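PDB 3KE6: protein Rv1364c/MT1410 from Mycobacterium tuberculosis, which probably regulates sigma-factor signalling, joining a manganese-binding PP2C-type (RsbU-like) phosphatase domain to an RsbW-like anti-sigma-factor kinase domain of the histidine-kinase ATPase fold. Local coordinates for residues I288-H292 / S293-D297; H300-S303 / E304-N308. One frame throughout, in Å; residues are numbered along the deposited sequence.

Interaction 1 (I288-H292 / S293-D297); sequences IGADH and SDIAD
Asp291 caps the N-terminus of helix 292-312 by accepting the Ser293 N-H on its OD2, 3.1 Å from N. The donor comes in 44° out of the carboxylate plane, and OD2 can be there because CG stands anti to the backbone N (chi1 -175°). First-turn backbone bonds follow: Ile295 N gives to Asp291 O at 3.0 Å, nearly straight, and Ala296 N to His292 O. The tight part is the inner flank, where Ile295 CG1 lies alongside Ala290 CB at 3.9 Å and its CD1 comes 3.6 Å from Ala290 O. On the side facing strand 376-391 a water accepts from Asp291 N; its link to Asp294 OD2 is improbably short and doubtful. The outer flank is looser: His292 and Ser293 are exposed, and Asp291 OD2 sits 4.2 Å above the centre of the imidazole plane. Just upstream, Gly289, with positive phi, is the C' residue of the Schellman motif that ends helix 273-288, making this a compact helix-to-helix turn. Ile295 rests on Arg282 and Leu285 of that helix, while Asp294 reaches strand 376-391, its OD1 bonded to His383 NE2 and its OD2 to Ser386 N.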
ATOM      1  N   ILE A 288       4.043  12.742   4.189  1.00 52.58           N
ATOM      2  CA  ILE A 288       4.110  11.559   3.344  1.00 53.55           C
ATOM      3  C   ILE A 288       3.187  10.449   3.839  1.00 53.52           C
ATOM      4  O   ILE A 288       2.625   9.717   3.024  1.00 53.56           O
ATOM      5  CB  ILE A 288       5.546  10.948   3.320  1.00 54.23           C
ATOM      6  CG1 ILE A 288       6.530  11.861   2.598  1.00 57.43           C
ATOM      7  CG2 ILE A 288       5.564   9.608   2.660  1.00 52.68           C
ATOM      8  CD1 ILE A 288       5.911  12.617   1.498  1.00 58.81           C
ATOM      9  N   GLY A 289       3.092  10.298   5.164  1.00 53.30           N
ATOM     10  CA  GLY A 289       2.252   9.278   5.801  1.00 53.32           C
ATOM     11  C   GLY A 289       2.975   8.005   6.235  1.00 53.40           C
ATOM     12  O   GLY A 289       2.360   6.950   6.366  1.00 53.24           O
ATOM     13  N   ALA A 290       4.280   8.106   6.471  1.00 53.62           N
ATOM     14  CA  ALA A 290       5.091   6.984   6.910  1.00 53.09           C
ATOM     15  C   ALA A 290       4.769   6.541   8.348  1.00 53.88           C
ATOM     16  O   ALA A 290       4.366   7.332   9.198  1.00 54.31           O
ATOM     17  CB  ALA A 290       6.515   7.319   6.781  1.00 51.76           C
ATOM     18  N   ASP A 291       4.904   5.236   8.558  1.00 53.96           N
ATOM     19  CA  ASP A 291       4.903   4.565   9.863  1.00 53.13           C
ATOM     20  C   ASP A 291       6.120   4.980  10.717  1.00 52.60           C
ATOM     21  O   ASP A 291       7.170   5.277  10.191  1.00 51.95           O
ATOM     22  CB  ASP A 291       4.995   3.074   9.548  1.00 53.44           C
ATOM     23  CG  ASP A 291       4.886   2.223  10.730  1.00 57.15           C
ATOM     24  OD1 ASP A 291       3.733   1.962  11.154  1.00 66.54           O
ATOM     25  OD2 ASP A 291       5.952   1.780  11.212  1.00 65.11           O
ATOM     26  N   HIS A 292       5.984   4.938  12.037  1.00 52.66           N
ATOM     27  CA  HIS A 292       7.021   5.407  12.948  1.00 51.96           C
ATOM     28  C   HIS A 292       8.340   4.666  12.832  1.00 51.85           C
ATOM     29  O   HIS A 292       9.397   5.266  12.975  1.00 52.50           O
ATOM     30  CB  HIS A 292       6.520   5.384  14.386  1.00 51.62           C
ATOM     31  CG  HIS A 292       6.141   4.027  14.884  1.00 55.27           C
ATOM     32  ND1 HIS A 292       7.057   3.143  15.424  1.00 57.21           N
ATOM     33  CD2 HIS A 292       4.937   3.411  14.952  1.00 51.16           C
ATOM     34  CE1 HIS A 292       6.432   2.041  15.785  1.00 53.07           C
ATOM     35  NE2 HIS A 292       5.143   2.180  15.519  1.00 50.42           N
ATOM     36  N   SER A 293       8.286   3.379  12.528  1.00 52.11           N
ATOM     37  CA  SER A 293       9.489   2.565  12.323  1.00 51.96           C
ATOM     38  C   SER A 293      10.278   3.051  11.153  1.00 52.64           C
ATOM     39  O   SER A 293      11.502   3.098  11.232  1.00 54.15           O
ATOM     40  CB  SER A 293       9.151   1.092  12.080  1.00 51.00           C
ATOM     41  OG  SER A 293       8.683   0.492  13.270  1.00 53.11           O
ATOM     42  N   ASP A 294       9.601   3.362  10.045  1.00 52.40           N
ATOM     43  CA  ASP A 294      10.290   3.880   8.869  1.00 51.71           C
ATOM     44  C   ASP A 294      10.831   5.257   9.189  1.00 52.19           C
ATOM     45  O   ASP A 294      11.977   5.573   8.812  1.00 52.56           O
ATOM     46  CB  ASP A 294       9.367   3.959   7.655  1.00 52.00           C
ATOM     47  CG  ASP A 294       9.012   2.574   7.083  1.00 54.05           C
ATOM     48  OD1 ASP A 294       9.803   1.624   7.293  1.00 55.39           O
ATOM     49  OD2 ASP A 294       7.927   2.435   6.447  1.00 56.46           O
ATOM     50  N   ILE A 295      10.025   6.079   9.882  1.00 51.19           N
ATOM     51  CA  ILE A 295      10.475   7.394  10.264  1.00 51.02           C
ATOM     52  C   ILE A 295      11.726   7.253  11.109  1.00 51.48           C
ATOM     53  O   ILE A 295      12.703   7.903  10.858  1.00 53.31           O
ATOM     54  CB  ILE A 295       9.412   8.174  11.015  1.00 51.20           C
ATOM     55  CG1 ILE A 295       8.246   8.479  10.064  1.00 54.72           C
ATOM     56  CG2 ILE A 295       9.985   9.496  11.592  1.00 49.17           C
ATOM     57  CD1 ILE A 295       7.040   9.204  10.727  1.00 49.24           C
ATOM     58  N   ALA A 296      11.724   6.360  12.082  1.00 51.66           N
ATOM     59  CA  ALA A 296      12.856   6.256  13.000  1.00 51.22           C
ATOM     60  C   ALA A 296      14.139   5.861  12.232  1.00 51.90           C
ATOM     61  O   ALA A 296      15.217   6.462  12.420  1.00 52.45           O
ATOM     62  CB  ALA A 296      12.553   5.261  14.104  1.00 49.27           C
ATOM     63  N   ASP A 297      14.009   4.868  11.359  1.00 51.74           N
ATOM     64  CA  ASP A 297      15.121   4.451  10.526  1.00 52.34           C
ATOM     65  C   ASP A 297      15.688   5.611   9.716  1.00 52.63           C
ATOM     66  O   ASP A 297      16.873   5.924   9.804  1.00 53.62           O
ATOM     67  CB  ASP A 297      14.693   3.344   9.573  1.00 51.74           C
ATOM     68  CG  ASP A 297      14.540   2.049  10.251  1.00 54.38           C
ATOM     69  OD1 ASP A 297      15.231   1.826  11.265  1.00 60.72           O
ATOM     70  OD2 ASP A 297      13.718   1.236   9.787  1.00 67.64           O
TER
HETATM   71  O   HOH W   1       5.920   3.801   6.484  1.00 36.97           O

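Interaction 2 (H300-S303 / E304-N308)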
ATOM      1  N   HIS A 300      17.207   8.495  11.626  1.00 51.71           N
ATOM      2  CA  HIS A 300      18.487   8.065  12.202  1.00 51.45           C
ATOM      3  C   HIS A 300      19.592   8.183  11.151  1.00 51.62           C
ATOM      4  O   HIS A 300      20.611   8.838  11.379  1.00 50.80           O
ATOM      5  CB  HIS A 300      18.355   6.628  12.705  1.00 50.71           C
ATOM      6  CG  HIS A 300      19.511   6.139  13.509  1.00 50.17           C
ATOM      7  ND1 HIS A 300      19.405   5.052  14.348  1.00 50.62           N
ATOM      8  CD2 HIS A 300      20.810   6.525  13.559  1.00 46.92           C
ATOM      9  CE1 HIS A 300      20.583   4.800  14.896  1.00 48.81           C
ATOM     10  NE2 HIS A 300      21.453   5.683  14.438  1.00 46.04           N
ATOM     11  N   ALA A 301      19.364   7.589   9.982  1.00 52.18           N
ATOM     12  CA  ALA A 301      20.409   7.552   8.926  1.00 52.62           C
ATOM     13  C   ALA A 301      20.829   8.955   8.535  1.00 53.00           C
ATOM     14  O   ALA A 301      21.996   9.300   8.569  1.00 54.20           O
ATOM     15  CB  ALA A 301      19.929   6.792   7.699  1.00 51.00           C
ATOM     16  N   ILE A 302      19.858   9.773   8.204  1.00 53.55           N
ATOM     17  CA  ILE A 302      20.143  11.088   7.651  1.00 54.48           C
ATOM     18  C   ILE A 302      20.748  11.988   8.695  1.00 54.54           C
ATOM     19  O   ILE A 302      21.678  12.737   8.384  1.00 55.63           O
ATOM     20  CB  ILE A 302      18.876  11.699   7.019  1.00 55.26           C
ATOM     21  CG1 ILE A 302      18.459  10.810   5.830  1.00 57.96           C
ATOM     22  CG2 ILE A 302      19.099  13.120   6.577  1.00 53.34           C
ATOM     23  CD1 ILE A 302      17.544  11.493   4.854  1.00 56.99           C
ATOM     24  N   SER A 303      20.253  11.902   9.928  1.00 53.38           N
ATOM     25  CA  SER A 303      20.821  12.656  11.021  1.00 52.63           C
ATOM     26  C   SER A 303      22.309  12.327  11.150  1.00 52.04           C
ATOM     27  O   SER A 303      23.137  13.205  11.335  1.00 51.89           O
ATOM     28  CB  SER A 303      20.074  12.321  12.315  1.00 53.36           C
ATOM     29  OG  SER A 303      20.552  13.091  13.418  1.00 57.43           O
ATOM     30  N   GLU A 304      22.663  11.056  11.012  1.00 51.59           N
ATOM     31  CA  GLU A 304      24.055  10.669  11.178  1.00 50.70           C
ATOM     32  C   GLU A 304      24.909  11.159  10.005  1.00 50.32           C
ATOM     33  O   GLU A 304      26.067  11.581  10.203  1.00 50.12           O
ATOM     34  CB  GLU A 304      24.199   9.162  11.432  1.00 50.06           C
ATOM     35  CG  GLU A 304      23.963   8.751  12.906  1.00 47.61           C
ATOM     36  CD  GLU A 304      24.916   9.431  13.911  1.00 51.74           C
ATOM     37  OE1 GLU A 304      26.088   8.987  14.029  1.00 52.68           O
ATOM     38  OE2 GLU A 304      24.492  10.394  14.610  1.00 50.75           O
ATOM     39  N   PHE A 305      24.332  11.161   8.806  1.00 49.50           N
ATOM     40  CA  PHE A 305      25.022  11.693   7.640  1.00 49.04           C
ATOM     41  C   PHE A 305      25.326  13.164   7.835  1.00 48.50           C
ATOM     42  O   PHE A 305      26.402  13.625   7.496  1.00 47.80           O
ATOM     43  CB  PHE A 305      24.167  11.568   6.382  1.00 49.28           C
ATOM     44  CG  PHE A 305      23.985  10.164   5.876  1.00 48.96           C
ATOM     45  CD1 PHE A 305      24.829   9.146   6.236  1.00 44.64           C
ATOM     46  CD2 PHE A 305      22.943   9.885   4.968  1.00 54.08           C
ATOM     47  CE1 PHE A 305      24.638   7.861   5.729  1.00 51.72           C
ATOM     48  CE2 PHE A 305      22.739   8.600   4.454  1.00 48.48           C
ATOM     49  CZ  PHE A 305      23.589   7.586   4.835  1.00 49.95           C
ATOM     50  N   VAL A 306      24.360  13.912   8.357  1.00 48.80           N
ATOM     51  CA  VAL A 306      24.558  15.335   8.568  1.00 48.80           C
ATOM     52  C   VAL A 306      25.605  15.533   9.631  1.00 48.84           C
ATOM     53  O   VAL A 306      26.530  16.304   9.411  1.00 48.74           O
ATOM     54  CB  VAL A 306      23.275  16.076   8.965  1.00 49.00           C
ATOM     55  CG1 VAL A 306      23.589  17.518   9.362  1.00 44.89           C
ATOM     56  CG2 VAL A 306      22.233  16.023   7.821  1.00 48.43           C
ATOM     57  N   GLU A 307      25.483  14.827  10.762  1.00 49.51           N
ATOM     58  CA  GLU A 307      26.470  14.952  11.856  1.00 50.50           C
ATOM     59  C   GLU A 307      27.893  14.588  11.382  1.00 50.99           C
ATOM     60  O   GLU A 307      28.857  15.291  11.710  1.00 51.16           O
ATOM     61  CB  GLU A 307      26.107  14.093  13.065  1.00 50.38           C
ATOM     62  CG  GLU A 307      24.776  14.424  13.737  1.00 53.56           C
ATOM     63  CD  GLU A 307      24.864  15.441  14.881  1.00 62.26           C
ATOM     64  OE1 GLU A 307      25.753  16.320  14.863  1.00 65.23           O
ATOM     65  OE2 GLU A 307      24.004  15.371  15.799  1.00 63.42           O
ATOM     66  N   ASN A 308      28.008  13.513  10.608  1.00 51.20           N
ATOM     67  CA  ASN A 308      29.284  13.112  10.048  1.00 52.35           C
ATOM     68  C   ASN A 308      29.853  14.173   9.101  1.00 53.04           C
ATOM     69  O   ASN A 308      31.053  14.422   9.080  1.00 53.59           O
ATOM     70  CB  ASN A 308      29.143  11.780   9.294  1.00 53.10           C
ATOM     71  CG  ASN A 308      28.948  10.570  10.232  1.00 54.07           C
ATOM     72  OD1 ASN A 308      29.337  10.595  11.405  1.00 59.82           O
ATOM     73  ND2 ASN A 308      28.355   9.506   9.699  1.00 48.17           N
TER
HETATM   74  O   HOH W   2      22.397  12.110  14.801  1.00 38.66           O
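Glu304 N donates to His300 O at 3.0 Å, the first of four successive i to i+4 bonds that satisfy the amides of residues 304 to 307. Phe305 N lies in the carbonyl plane of Ala301 O, its acceptor. Val306 N gives to Ile302 O, and Glu307 N to Ser303 O at 2.9 Å with an N-H...O angle of 170°. Side chains of 304-308 lean over the same carbonyls: Ala301 O stands 3.5 Å above one face of the Phe305 ring, offset toward its rim, and Glu307 CG lies beside Ser303 O. All this is the middle of helix 292-312, a helix of the histidine-kinase-like ATPase domain, whose apolar side turns to the sheet: Ile302 and Phe305 both meet Val338, while Ala301 and Ile302 meet Leu381. Ile302 also touches Val277 and Leu281 of helix 273-288. On the polar side, with OG beside its own carbonyl carbon (chi1 -177°), Ser303 turns the hydroxyl to two hydrogen-bond partners, Arg278 NH2 and a water 2.5 Å from OG. The same water donates to Glu304 OE2, 2.7 Å away, bridging two consecutive side chains. Glu304 runs beside His300, both pointing the same way, with CG at the edge of the imidazole, in its plane and 3.9 Å from CD2. Ring and carboxylate are turned 78° apart, and His300 NE2 remains 5.6 Å from Glu304 OE2, too far for a salt bridge.

From the N terminus, the chain passes through the manganese-binding, PP2C-like (probably phosphatase) part before reaching both contacts, which lie in the kinase-like domain. Interaction 1 comes first and closes the short connection between helices 273-288 and 292-312; interaction 2 opens only after it has closed, farther along the second helix. They stand in series, neither nested nor crossed, with centres about 16 Å apart along one continuous helix. Their common element is helix 292-312, which at both places packs against helix 273-288 and strand 376-391. Interaction 2 additionally borders strand 333-340 and helix 358-362, so the sequence runs from helix start to helix middle across one layer over the sheet.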